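Local coordinates for protein alcohol oxidase (Myceliophthora thermophila, PDB 6F74) that binds FAD as a fungal flavoprotein oxidase of the VAO type and probably catalyses the oxygen-dependent oxidation of its substrate, at residues H246-H251 with S417-E422; Q339-L344 with H373-I378. All coordinates share one frame; numbering follows the deposited sequence.

Interaction 1. Residues H246-H251 with S417-E422. With FAD (flavin-adenine dinucleotide), chain I.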
ATOM      1  N   HIS A 246       1.344  -7.334  -1.217  1.00 19.32           N
ATOM      2  CA  HIS A 246       0.713  -8.553  -0.747  1.00 19.48           C
ATOM      3  C   HIS A 246      -0.678  -8.667  -1.314  1.00 19.44           C
ATOM      4  O   HIS A 246      -1.270  -7.706  -1.757  1.00 19.24           O
ATOM      5  CB  HIS A 246       0.666  -8.631   0.797  1.00 19.33           C
ATOM      6  CG  HIS A 246      -0.216  -7.614   1.427  1.00 18.96           C
ATOM      7  ND1 HIS A 246      -1.580  -7.783   1.550  1.00 18.88           N
ATOM      8  CD2 HIS A 246       0.064  -6.394   1.933  1.00 18.72           C
ATOM      9  CE1 HIS A 246      -2.110  -6.691   2.081  1.00 18.61           C
ATOM     10  NE2 HIS A 246      -1.134  -5.829   2.319  1.00 18.51           N
ATOM     11  N   GLY A 247      -1.188  -9.888  -1.310  1.00 19.71           N
ATOM     12  CA  GLY A 247      -2.522 -10.194  -1.818  1.00 19.79           C
ATOM     13  C   GLY A 247      -2.813 -11.654  -1.538  1.00 20.12           C
ATOM     14  O   GLY A 247      -1.952 -12.362  -1.030  1.00 20.28           O
ATOM     15  N   PRO A 248      -3.998 -12.132  -1.901  1.00 20.29           N
ATOM     16  CA  PRO A 248      -4.348 -13.523  -1.611  1.00 20.63           C
ATOM     17  C   PRO A 248      -3.339 -14.596  -2.093  1.00 21.10           C
ATOM     18  O   PRO A 248      -3.143 -15.599  -1.392  1.00 21.28           O
ATOM     19  CB  PRO A 248      -5.684 -13.678  -2.347  1.00 20.84           C
ATOM     20  CG  PRO A 248      -6.297 -12.334  -2.237  1.00 20.44           C
ATOM     21  CD  PRO A 248      -5.133 -11.389  -2.475  1.00 20.20           C
ATOM     22  N   ALA A 249      -2.705 -14.351  -3.253  1.00 21.32           N
ATOM     23  CA  ALA A 249      -1.878 -15.342  -3.933  1.00 21.90           C
ATOM     24  C   ALA A 249      -0.359 -15.289  -3.651  1.00 21.96           C
ATOM     25  O   ALA A 249       0.385 -16.086  -4.203  1.00 22.50           O
ATOM     26  CB  ALA A 249      -2.157 -15.282  -5.431  1.00 22.29           C
ATOM     27  N   THR A 250       0.094 -14.393  -2.773  1.00 21.48           N
ATOM     28  CA  THR A 250       1.541 -14.163  -2.601  1.00 21.57           C
ATOM     29  C   THR A 250       2.266 -15.274  -1.832  1.00 21.93           C
ATOM     30  O   THR A 250       3.380 -15.636  -2.198  1.00 22.36           O
ATOM     31  CB  THR A 250       1.874 -12.796  -1.974  1.00 21.04           C
ATOM     32  OG1 THR A 250       1.226 -12.652  -0.700  1.00 20.67           O
ATOM     33  CG2 THR A 250       1.466 -11.670  -2.890  1.00 20.80           C
ATOM     34  N   HIS A 251       1.656 -15.815  -0.776  1.00 21.80           N
ATOM     35  CA  HIS A 251       2.229 -16.995  -0.134  1.00 22.22           C
ATOM     36  C   HIS A 251       2.545 -18.091  -1.164  1.00 22.91           C
ATOM     37  O   HIS A 251       3.625 -18.680  -1.173  1.00 23.39           O
ATOM     38  CB  HIS A 251       1.282 -17.553   0.935  1.00 22.05           C
ATOM     39  CG  HIS A 251       1.690 -18.901   1.430  1.00 22.55           C
ATOM     40  ND1 HIS A 251       2.702 -19.075   2.343  1.00 22.70           N
ATOM     41  CD2 HIS A 251       1.287 -20.147   1.071  1.00 23.02           C
ATOM     42  CE1 HIS A 251       2.899 -20.366   2.535  1.00 23.22           C
ATOM     43  NE2 HIS A 251       2.061 -21.040   1.769  1.00 23.42           N
ATOM     44  N   SER A 417     -13.036 -17.401  -9.265  1.00 25.26           N
ATOM     45  CA  SER A 417     -14.323 -17.459  -8.550  1.00 25.24           C
ATOM     46  C   SER A 417     -14.068 -17.282  -7.039  1.00 24.49           C
ATOM     47  O   SER A 417     -14.840 -16.606  -6.343  1.00 24.17           O
ATOM     48  CB  SER A 417     -15.068 -18.767  -8.839  1.00 26.04           C
ATOM     49  OG  SER A 417     -14.349 -19.905  -8.348  1.00 26.10           O
ATOM     50  N   PHE A 418     -12.969 -17.870  -6.559  1.00 24.28           N
ATOM     51  CA  PHE A 418     -12.512 -17.697  -5.185  1.00 23.63           C
ATOM     52  C   PHE A 418     -12.181 -16.231  -4.913  1.00 22.98           C
ATOM     53  O   PHE A 418     -12.606 -15.674  -3.894  1.00 22.56           O
ATOM     54  CB  PHE A 418     -11.291 -18.598  -4.856  1.00 23.65           C
ATOM     55  CG  PHE A 418     -10.337 -17.967  -3.873  1.00 22.97           C
ATOM     56  CD1 PHE A 418     -10.678 -17.862  -2.532  1.00 22.57           C
ATOM     57  CD2 PHE A 418      -9.132 -17.404  -4.301  1.00 22.78           C
ATOM     58  CE1 PHE A 418      -9.825 -17.218  -1.625  1.00 22.02           C
ATOM     59  CE2 PHE A 418      -8.282 -16.765  -3.409  1.00 22.22           C
ATOM     60  CZ  PHE A 418      -8.620 -16.677  -2.067  1.00 21.85           C
ATOM     61  N   TYR A 419     -11.400 -15.631  -5.805  1.00 22.96           N
ATOM     62  CA  TYR A 419     -10.867 -14.301  -5.576  1.00 22.37           C
ATOM     63  C   TYR A 419     -12.005 -13.329  -5.374  1.00 22.21           C
ATOM     64  O   TYR A 419     -12.017 -12.549  -4.420  1.00 21.70           O
ATOM     65  CB  TYR A 419      -9.974 -13.812  -6.726  1.00 22.47           C
ATOM     66  CG  TYR A 419      -9.480 -12.409  -6.492  1.00 21.90           C
ATOM     67  CD1 TYR A 419      -8.396 -12.161  -5.642  1.00 21.43           C
ATOM     68  CD2 TYR A 419     -10.155 -11.327  -7.014  1.00 21.85           C
ATOM     69  CE1 TYR A 419      -7.968 -10.860  -5.383  1.00 20.94           C
ATOM     70  CE2 TYR A 419      -9.744 -10.029  -6.763  1.00 21.35           C
ATOM     71  CZ  TYR A 419      -8.648  -9.799  -5.946  1.00 20.89           C
ATOM     72  OH  TYR A 419      -8.264  -8.484  -5.669  1.00 20.44           O
ATOM     73  N   TRP A 420     -12.945 -13.359  -6.302  1.00 22.71           N
ATOM     74  CA  TRP A 420     -14.032 -12.387  -6.291  1.00 22.67           C
ATOM     75  C   TRP A 420     -15.035 -12.622  -5.164  1.00 22.62           C
ATOM     76  O   TRP A 420     -15.679 -11.673  -4.704  1.00 22.42           O
ATOM     77  CB  TRP A 420     -14.717 -12.343  -7.651  1.00 23.31           C
ATOM     78  CG  TRP A 420     -13.776 -11.780  -8.738  1.00 23.33           C
ATOM     79  CD1 TRP A 420     -13.255 -12.444  -9.822  1.00 23.84           C
ATOM     80  CD2 TRP A 420     -13.248 -10.460  -8.798  1.00 22.85           C
ATOM     81  NE1 TRP A 420     -12.439 -11.609 -10.550  1.00 23.70           N
ATOM     82  CE2 TRP A 420     -12.442 -10.377  -9.956  1.00 23.09           C
ATOM     83  CE3 TRP A 420     -13.406  -9.312  -7.993  1.00 22.30           C
ATOM     84  CZ2 TRP A 420     -11.780  -9.204 -10.322  1.00 22.76           C
ATOM     85  CZ3 TRP A 420     -12.757  -8.149  -8.354  1.00 21.98           C
ATOM     86  CH2 TRP A 420     -11.958  -8.096  -9.519  1.00 22.20           C
ATOM     87  N   ALA A 421     -15.164 -13.868  -4.726  1.00 22.86           N
ATOM     88  CA  ALA A 421     -16.041 -14.206  -3.622  1.00 22.85           C
ATOM     89  C   ALA A 421     -15.444 -13.803  -2.271  1.00 22.21           C
ATOM     90  O   ALA A 421     -16.141 -13.287  -1.450  1.00 22.07           O
ATOM     91  CB  ALA A 421     -16.345 -15.693  -3.647  1.00 23.35           C
ATOM     92  N   GLU A 422     -14.154 -14.048  -2.076  1.00 21.91           N
ATOM     93  CA  GLU A 422     -13.499 -13.905  -0.782  1.00 21.43           C
ATOM     94  C   GLU A 422     -12.620 -12.672  -0.652  1.00 20.93           C
ATOM     95  O   GLU A 422     -12.217 -12.309   0.455  1.00 20.58           O
ATOM     96  CB  GLU A 422     -12.660 -15.150  -0.531  1.00 21.54           C
ATOM     97  CG  GLU A 422     -13.470 -16.448  -0.586  1.00 22.06           C
ATOM     98  CD  GLU A 422     -14.307 -16.699   0.652  1.00 22.03           C
ATOM     99  OE1 GLU A 422     -14.164 -15.959   1.676  1.00 21.61           O
ATOM    100  OE2 GLU A 422     -15.122 -17.642   0.624  1.00 22.47           O
TER
HETATM  101  PA  FAD I 601       0.217   6.182  -5.782  1.00 15.73           P
HETATM  102  O1A FAD I 601      -0.237   7.062  -4.621  1.00 16.33           O
HETATM  103  O2A FAD I 601      -0.237   6.595  -7.147  1.00 14.61           O
HETATM  104  O5B FAD I 601       1.793   6.113  -5.724  1.00 13.82           O
HETATM  105  C5B FAD I 601       2.416   5.511  -4.623  1.00 13.38           C
HETATM  106  C4B FAD I 601       3.899   5.834  -4.659  1.00 12.87           C
HETATM  107  O4B FAD I 601       4.422   5.227  -5.829  1.00 12.82           O
HETATM  108  C3B FAD I 601       4.263   7.293  -4.764  1.00 12.31           C
HETATM  109  O3B FAD I 601       5.551   7.455  -4.158  1.00 12.69           O
HETATM  110  C2B FAD I 601       4.434   7.533  -6.244  1.00 12.77           C
HETATM  111  O2B FAD I 601       5.406   8.526  -6.593  1.00 12.30           O
HETATM  112  C1B FAD I 601       4.953   6.202  -6.716  1.00 12.89           C
HETATM  113  N9A FAD I 601       4.586   5.809  -8.080  1.00 13.21           N
HETATM  114  C8A FAD I 601       3.365   5.471  -8.517  1.00 14.09           C
HETATM  115  N7A FAD I 601       3.399   5.126  -9.819  1.00 14.08           N
HETATM  116  C5A FAD I 601       4.664   5.237 -10.210  1.00 13.77           C
HETATM  117  C6A FAD I 601       5.361   5.002 -11.475  1.00 13.93           C
HETATM  118  N6A FAD I 601       4.618   4.579 -12.524  1.00 14.13           N
HETATM  119  N1A FAD I 601       6.698   5.237 -11.509  1.00 13.83           N
HETATM  120  C2A FAD I 601       7.372   5.665 -10.409  1.00 14.21           C
HETATM  121  N3A FAD I 601       6.790   5.879  -9.201  1.00 13.99           N
HETATM  122  C4A FAD I 601       5.454   5.676  -9.064  1.00 13.66           C
HETATM  123  N1  FAD I 601      -1.324  -2.883  -0.675  1.00 11.40           N
HETATM  124  C2  FAD I 601      -1.166  -4.223  -0.579  1.00 11.65           C
HETATM  125  O2  FAD I 601      -0.000  -4.690  -0.502  1.00 12.31           O
HETATM  126  N3  FAD I 601      -2.214  -5.071  -0.591  1.00 11.81           N
HETATM  127  C4  FAD I 601      -3.486  -4.644  -0.664  1.00 12.03           C
HETATM  128  O4  FAD I 601      -4.456  -5.431  -0.656  1.00 13.38           O
HETATM  129  C4X FAD I 601      -3.748  -3.192  -0.752  1.00 11.93           C
HETATM  130  N5  FAD I 601      -5.004  -2.704  -0.818  1.00 11.39           N
HETATM  131  C5X FAD I 601      -5.211  -1.367  -0.908  1.00 10.96           C
HETATM  132  C6  FAD I 601      -6.515  -0.881  -0.995  1.00  9.80           C
HETATM  133  C7  FAD I 601      -6.781   0.472  -1.107  1.00  8.66           C
HETATM  134  C7M FAD I 601      -8.246   0.825  -1.165  1.00  8.75           C
HETATM  135  C8  FAD I 601      -5.648   1.440  -1.153  1.00  7.38           C
HETATM  136  C8M FAD I 601      -5.848   2.940  -1.323  1.00  4.60           C
HETATM  137  C9  FAD I 601      -4.346   0.962  -1.042  1.00  9.18           C
HETATM  138  C9A FAD I 601      -4.064  -0.410  -0.929  1.00 10.70           C
HETATM  139  N10 FAD I 601      -2.745  -0.937  -0.847  1.00 12.01           N
HETATM  140  C10 FAD I 601      -2.562  -2.323  -0.751  1.00 11.68           C
HETATM  141  C1' FAD I 601      -1.541  -0.077  -0.770  1.00 13.09           C
HETATM  142  C2' FAD I 601      -0.734   0.186  -1.998  1.00 14.05           C
HETATM  143  O2' FAD I 601       0.135  -0.930  -2.180  1.00 13.99           O
HETATM  144  C3' FAD I 601       0.126   1.436  -1.781  1.00 15.12           C
HETATM  145  O3' FAD I 601      -0.662   2.548  -1.320  1.00 16.26           O
HETATM  146  C4' FAD I 601       0.886   1.826  -3.041  1.00 15.51           C
HETATM  147  O4' FAD I 601       1.680   2.987  -2.781  1.00 16.74           O
HETATM  148  C5' FAD I 601      -0.062   2.079  -4.203  1.00 15.36           C
HETATM  149  O5' FAD I 601       0.664   2.429  -5.368  1.00 15.25           O
HETATM  150  P   FAD I 601      -0.136   3.362  -6.365  1.00 15.53           P
HETATM  151  O1P FAD I 601      -1.507   2.794  -6.607  1.00 15.56           O
HETATM  152  O2P FAD I 601       0.777   3.622  -7.517  1.00 17.65           O
HETATM  153  O3P FAD I 601      -0.293   4.680  -5.439  1.00 15.91           O

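Interaction 2. Residues Q339-L344 with H373-I378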
ATOM      1  N   GLN A 339       0.319 -17.521  17.712  1.00 22.50           N
ATOM      2  CA  GLN A 339       1.323 -18.600  17.818  1.00 22.98           C
ATOM      3  C   GLN A 339       1.143 -19.749  16.819  1.00 22.99           C
ATOM      4  O   GLN A 339       2.102 -20.482  16.561  1.00 23.37           O
ATOM      5  CB  GLN A 339       1.329 -19.201  19.220  1.00 23.47           C
ATOM      6  CG  GLN A 339       1.730 -18.256  20.334  1.00 23.68           C
ATOM      7  CD  GLN A 339       1.840 -18.996  21.656  1.00 24.27           C
ATOM      8  OE1 GLN A 339       0.838 -19.336  22.258  1.00 24.29           O
ATOM      9  NE2 GLN A 339       3.054 -19.236  22.105  1.00 24.81           N
ATOM     10  N   GLN A 340      -0.082 -19.940  16.315  1.00 22.67           N
ATOM     11  CA  GLN A 340      -0.370 -21.008  15.373  1.00 22.74           C
ATOM     12  C   GLN A 340      -0.120 -20.628  13.910  1.00 22.49           C
ATOM     13  O   GLN A 340      -0.142 -21.507  13.029  1.00 22.65           O
ATOM     14  CB  GLN A 340      -1.817 -21.457  15.506  1.00 22.62           C
ATOM     15  CG  GLN A 340      -2.220 -21.930  16.876  1.00 22.89           C
ATOM     16  CD  GLN A 340      -1.290 -23.017  17.409  1.00 23.45           C
ATOM     17  OE1 GLN A 340      -0.941 -23.963  16.697  1.00 23.68           O
ATOM     18  NE2 GLN A 340      -0.875 -22.866  18.650  1.00 23.74           N
ATOM     19  N   LEU A 341       0.133 -19.343  13.643  1.00 22.15           N
ATOM     20  CA  LEU A 341       0.185 -18.886  12.263  1.00 21.88           C
ATOM     21  C   LEU A 341       1.298 -19.493  11.444  1.00 22.22           C
ATOM     22  O   LEU A 341       1.080 -19.815  10.267  1.00 22.20           O
ATOM     23  CB  LEU A 341       0.198 -17.328  12.168  1.00 21.46           C
ATOM     24  CG  LEU A 341      -1.081 -16.632  12.651  1.00 21.13           C
ATOM     25  CD1 LEU A 341      -0.963 -15.139  12.381  1.00 20.78           C
ATOM     26  CD2 LEU A 341      -2.349 -17.210  12.034  1.00 21.03           C
ATOM     27  N   PRO A 342       2.498 -19.670  12.043  1.00 22.61           N
ATOM     28  CA  PRO A 342       3.564 -20.232  11.220  1.00 23.01           C
ATOM     29  C   PRO A 342       3.275 -21.654  10.748  1.00 23.37           C
ATOM     30  O   PRO A 342       3.577 -21.981   9.599  1.00 23.54           O
ATOM     31  CB  PRO A 342       4.796 -20.153  12.130  1.00 23.42           C
ATOM     32  CG  PRO A 342       4.495 -19.014  13.041  1.00 23.08           C
ATOM     33  CD  PRO A 342       3.023 -19.100  13.299  1.00 22.72           C
ATOM     34  N   ALA A 343       2.719 -22.477  11.627  1.00 23.55           N
ATOM     35  CA  ALA A 343       2.292 -23.819  11.241  1.00 23.89           C
ATOM     36  C   ALA A 343       1.280 -23.766  10.098  1.00 23.60           C
ATOM     37  O   ALA A 343       1.399 -24.474   9.100  1.00 23.91           O
ATOM     38  CB  ALA A 343       1.694 -24.563  12.444  1.00 24.06           C
ATOM     39  N   LEU A 344       0.296 -22.896  10.252  1.00 23.06           N
ATOM     40  CA  LEU A 344      -0.680 -22.665   9.197  1.00 22.79           C
ATOM     41  C   LEU A 344      -0.013 -22.239   7.880  1.00 22.80           C
ATOM     42  O   LEU A 344      -0.301 -22.809   6.822  1.00 23.01           O
ATOM     43  CB  LEU A 344      -1.740 -21.671   9.641  1.00 22.26           C
ATOM     44  CG  LEU A 344      -2.974 -22.339  10.226  1.00 22.31           C
ATOM     45  CD1 LEU A 344      -2.667 -23.248  11.417  1.00 22.67           C
ATOM     46  CD2 LEU A 344      -3.999 -21.272  10.591  1.00 21.86           C
ATOM     47  N   HIS A 373     -11.561 -13.828  10.551  1.00 20.26           N
ATOM     48  CA  HIS A 373     -10.649 -13.947   9.413  1.00 20.11           C
ATOM     49  C   HIS A 373     -11.230 -14.649   8.205  1.00 20.28           C
ATOM     50  O   HIS A 373     -12.189 -15.405   8.326  1.00 20.55           O
ATOM     51  CB  HIS A 373      -9.277 -14.543   9.825  1.00 20.11           C
ATOM     52  CG  HIS A 373      -9.198 -16.044   9.930  1.00 20.41           C
ATOM     53  ND1 HIS A 373      -8.473 -16.655  10.920  1.00 20.55           N
ATOM     54  CD2 HIS A 373      -9.629 -17.047   9.122  1.00 20.63           C
ATOM     55  CE1 HIS A 373      -8.519 -17.967  10.762  1.00 20.83           C
ATOM     56  NE2 HIS A 373      -9.219 -18.235   9.679  1.00 20.89           N
ATOM     57  N   GLY A 374     -10.622 -14.348   7.054  1.00 20.16           N
ATOM     58  CA  GLY A 374     -10.788 -15.065   5.796  1.00 20.38           C
ATOM     59  C   GLY A 374      -9.408 -15.589   5.400  1.00 20.39           C
ATOM     60  O   GLY A 374      -8.540 -14.811   4.945  1.00 20.17           O
ATOM     61  N   PHE A 375      -9.190 -16.881   5.656  1.00 20.67           N
ATOM     62  CA  PHE A 375      -7.986 -17.579   5.274  1.00 20.83           C
ATOM     63  C   PHE A 375      -8.337 -18.562   4.162  1.00 21.24           C
ATOM     64  O   PHE A 375      -9.521 -18.826   3.882  1.00 21.42           O
ATOM     65  CB  PHE A 375      -7.358 -18.358   6.449  1.00 20.95           C
ATOM     66  CG  PHE A 375      -6.639 -17.511   7.498  1.00 20.67           C
ATOM     67  CD1 PHE A 375      -6.505 -16.110   7.404  1.00 20.31           C
ATOM     68  CD2 PHE A 375      -6.069 -18.150   8.604  1.00 20.83           C
ATOM     69  CE1 PHE A 375      -5.837 -15.397   8.374  1.00 20.15           C
ATOM     70  CE2 PHE A 375      -5.395 -17.430   9.587  1.00 20.68           C
ATOM     71  CZ  PHE A 375      -5.282 -16.040   9.466  1.00 20.34           C
ATOM     72  N   TRP A 376      -7.304 -19.122   3.548  1.00 21.47           N
ATOM     73  CA  TRP A 376      -7.503 -20.043   2.429  1.00 21.95           C
ATOM     74  C   TRP A 376      -6.292 -20.881   2.127  1.00 22.30           C
ATOM     75  O   TRP A 376      -5.159 -20.503   2.447  1.00 22.14           O
ATOM     76  CB  TRP A 376      -7.906 -19.274   1.181  1.00 21.93           C
ATOM     77  CG  TRP A 376      -7.174 -17.948   0.990  1.00 21.51           C
ATOM     78  CD1 TRP A 376      -5.904 -17.763   0.537  1.00 21.52           C
ATOM     79  CD2 TRP A 376      -7.709 -16.651   1.224  1.00 21.08           C
ATOM     80  NE1 TRP A 376      -5.600 -16.426   0.495  1.00 21.10           N
ATOM     81  CE2 TRP A 376      -6.696 -15.717   0.898  1.00 20.82           C
ATOM     82  CE3 TRP A 376      -8.945 -16.180   1.684  1.00 20.93           C
ATOM     83  CZ2 TRP A 376      -6.885 -14.339   1.026  1.00 20.41           C
ATOM     84  CZ3 TRP A 376      -9.133 -14.827   1.801  1.00 20.56           C
ATOM     85  CH2 TRP A 376      -8.105 -13.910   1.467  1.00 20.29           C
ATOM     86  N   THR A 377      -6.564 -22.036   1.528  1.00 22.84           N
ATOM     87  CA  THR A 377      -5.557 -22.913   0.987  1.00 23.34           C
ATOM     88  C   THR A 377      -5.765 -23.015  -0.527  1.00 23.75           C
ATOM     89  O   THR A 377      -6.598 -23.816  -0.999  1.00 24.20           O
ATOM     90  CB  THR A 377      -5.674 -24.339   1.576  1.00 23.79           C
ATOM     91  OG1 THR A 377      -7.029 -24.808   1.453  1.00 23.97           O
ATOM     92  CG2 THR A 377      -5.263 -24.344   3.037  1.00 23.50           C
ATOM     93  N   ILE A 378      -4.999 -22.230  -1.266  1.00 23.65           N
ATOM     94  CA  ILE A 378      -5.009 -22.313  -2.730  1.00 24.12           C
ATOM     95  C   ILE A 378      -4.478 -23.653  -3.185  1.00 24.90           C
ATOM     96  O   ILE A 378      -3.399 -24.051  -2.759  1.00 25.02           O
ATOM     97  CB  ILE A 378      -4.166 -21.172  -3.365  1.00 23.87           C
ATOM     98  CG1 ILE A 378      -4.965 -19.865  -3.206  1.00 23.25           C
ATOM     99  CG2 ILE A 378      -3.927 -21.404  -4.851  1.00 24.48           C
ATOM    100  CD1 ILE A 378      -4.137 -18.589  -3.360  1.00 22.82           C
TER

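Interaction 1. Residues H246-H251 with S417-E422
At the pyrimidine end of the FAD pocket, the chain that grips the flavin through H246 turns at P248 against F418 and Y419 of helix 415-422. H246 N gives FAD O2 an almost straight hydrogen bond of 3.1 Å (164° at the hydrogen). H246 O accepts a second hydrogen bond from FAD N3 at 3.0 Å, more bent, so the backbone reads both a carbonyl and an imide N-H of the ring. With chi1 at 67°, CG sits between the backbone N and the carbonyl carbon, which brings the imidazole over the same edge of the flavin: FAD N3 lies 3.1 Å above the imidazole plane, off toward the ring's rim. Hydrogen bonds of ND1 with Y352 OH and of NE2 with E543 OE1 hold this ring in its rotation. Cut back to alanine, H246 would lose its imidazole, and Y352 OH and E543 OE1 would probably be left without that partner, the pyrimidine edge less covered. Beyond H246, a type I turn from G247 to T250 turns P248 toward the helix. P248 CG meets Y419 CE1 obliquely at 3.9 Å, while P248 CB comes to the edge of the F418 ring, near its plane, at CE2 (4.2 Å). Between the two segments the contact is wholly apolar; the Y419 hydroxyl hydrogen-bonds to G229 O instead. Helix 415-422 is itself seated on the seven-stranded antiparallel sheet: F418 packs on Y412 and V311, and E422 joins R315 in a salt bridge and Y412 in a hydrogen bond.

Interaction 2. Residues Q339-L344 with H373-I378
L341 and L344, a turn apart on helix 328-346, approach F375 of strand 370-378 with the backbones well separated: the closest CA pair, L344 and T377, is 9.6 Å apart, and no hydrogen bond crosses the gap. L341 CD2 reaches the edge of the F375 ring, 3.9 Å from CE2 and close to the plane of the ring, and the two side chains run at about a right angle. L344 CD2 arrives at the same ring corner, 4.2 Å from F375 CE2, so two methyls from successive turns converge on one aromatic carbon. F375 leaves the strand toward the helix, and with CG anti to the carbonyl carbon (chi1 -74°) its CE2 edge meets the leucines. One face of that ring is occupied by H373, two residues earlier on the strand, whose ND1 lies 3.4 Å above the ring centre; Y371 OH hydrogen-bonds this nitrogen. The helix is kinked where the nitrogens of P342 and A343 make no bond to the turn before; proline N has no hydrogen to give. L344 N still bonds Q340 O. All three touching residues are buried, and the contact fastens a helix to the face of an antiparallel sheet. Strand 370-378 runs between strands 311-320 and 349-356, bonded through pairs such as F375 with H314 and W376 with A350. F375 also packs on V349, and helix 382-396 covers T377 through A385 and A388.

Both contacts are buried, and between their segments both are apolar; they lie against opposite faces of strand 370-378. F375 turns to the helix of interaction 2, whereas its neighbour W376 turns to interaction 1, where W376 NE1 probably donates to P248 O at 3.2 Å and the indole meets F418 edge-to-face. I378 CD1 adds a touch on A249. The centres of the two contacts are about 13 Å apart, and the strand lies between the flavin-binding segment 246-251 and helix 328-346. Their chemistry differs accordingly: interaction 1 combines packing with polar recognition of the cofactor, while interaction 2, with the F375 side chain about 14 Å from the bound FAD, is leucine-phenylalanine packing.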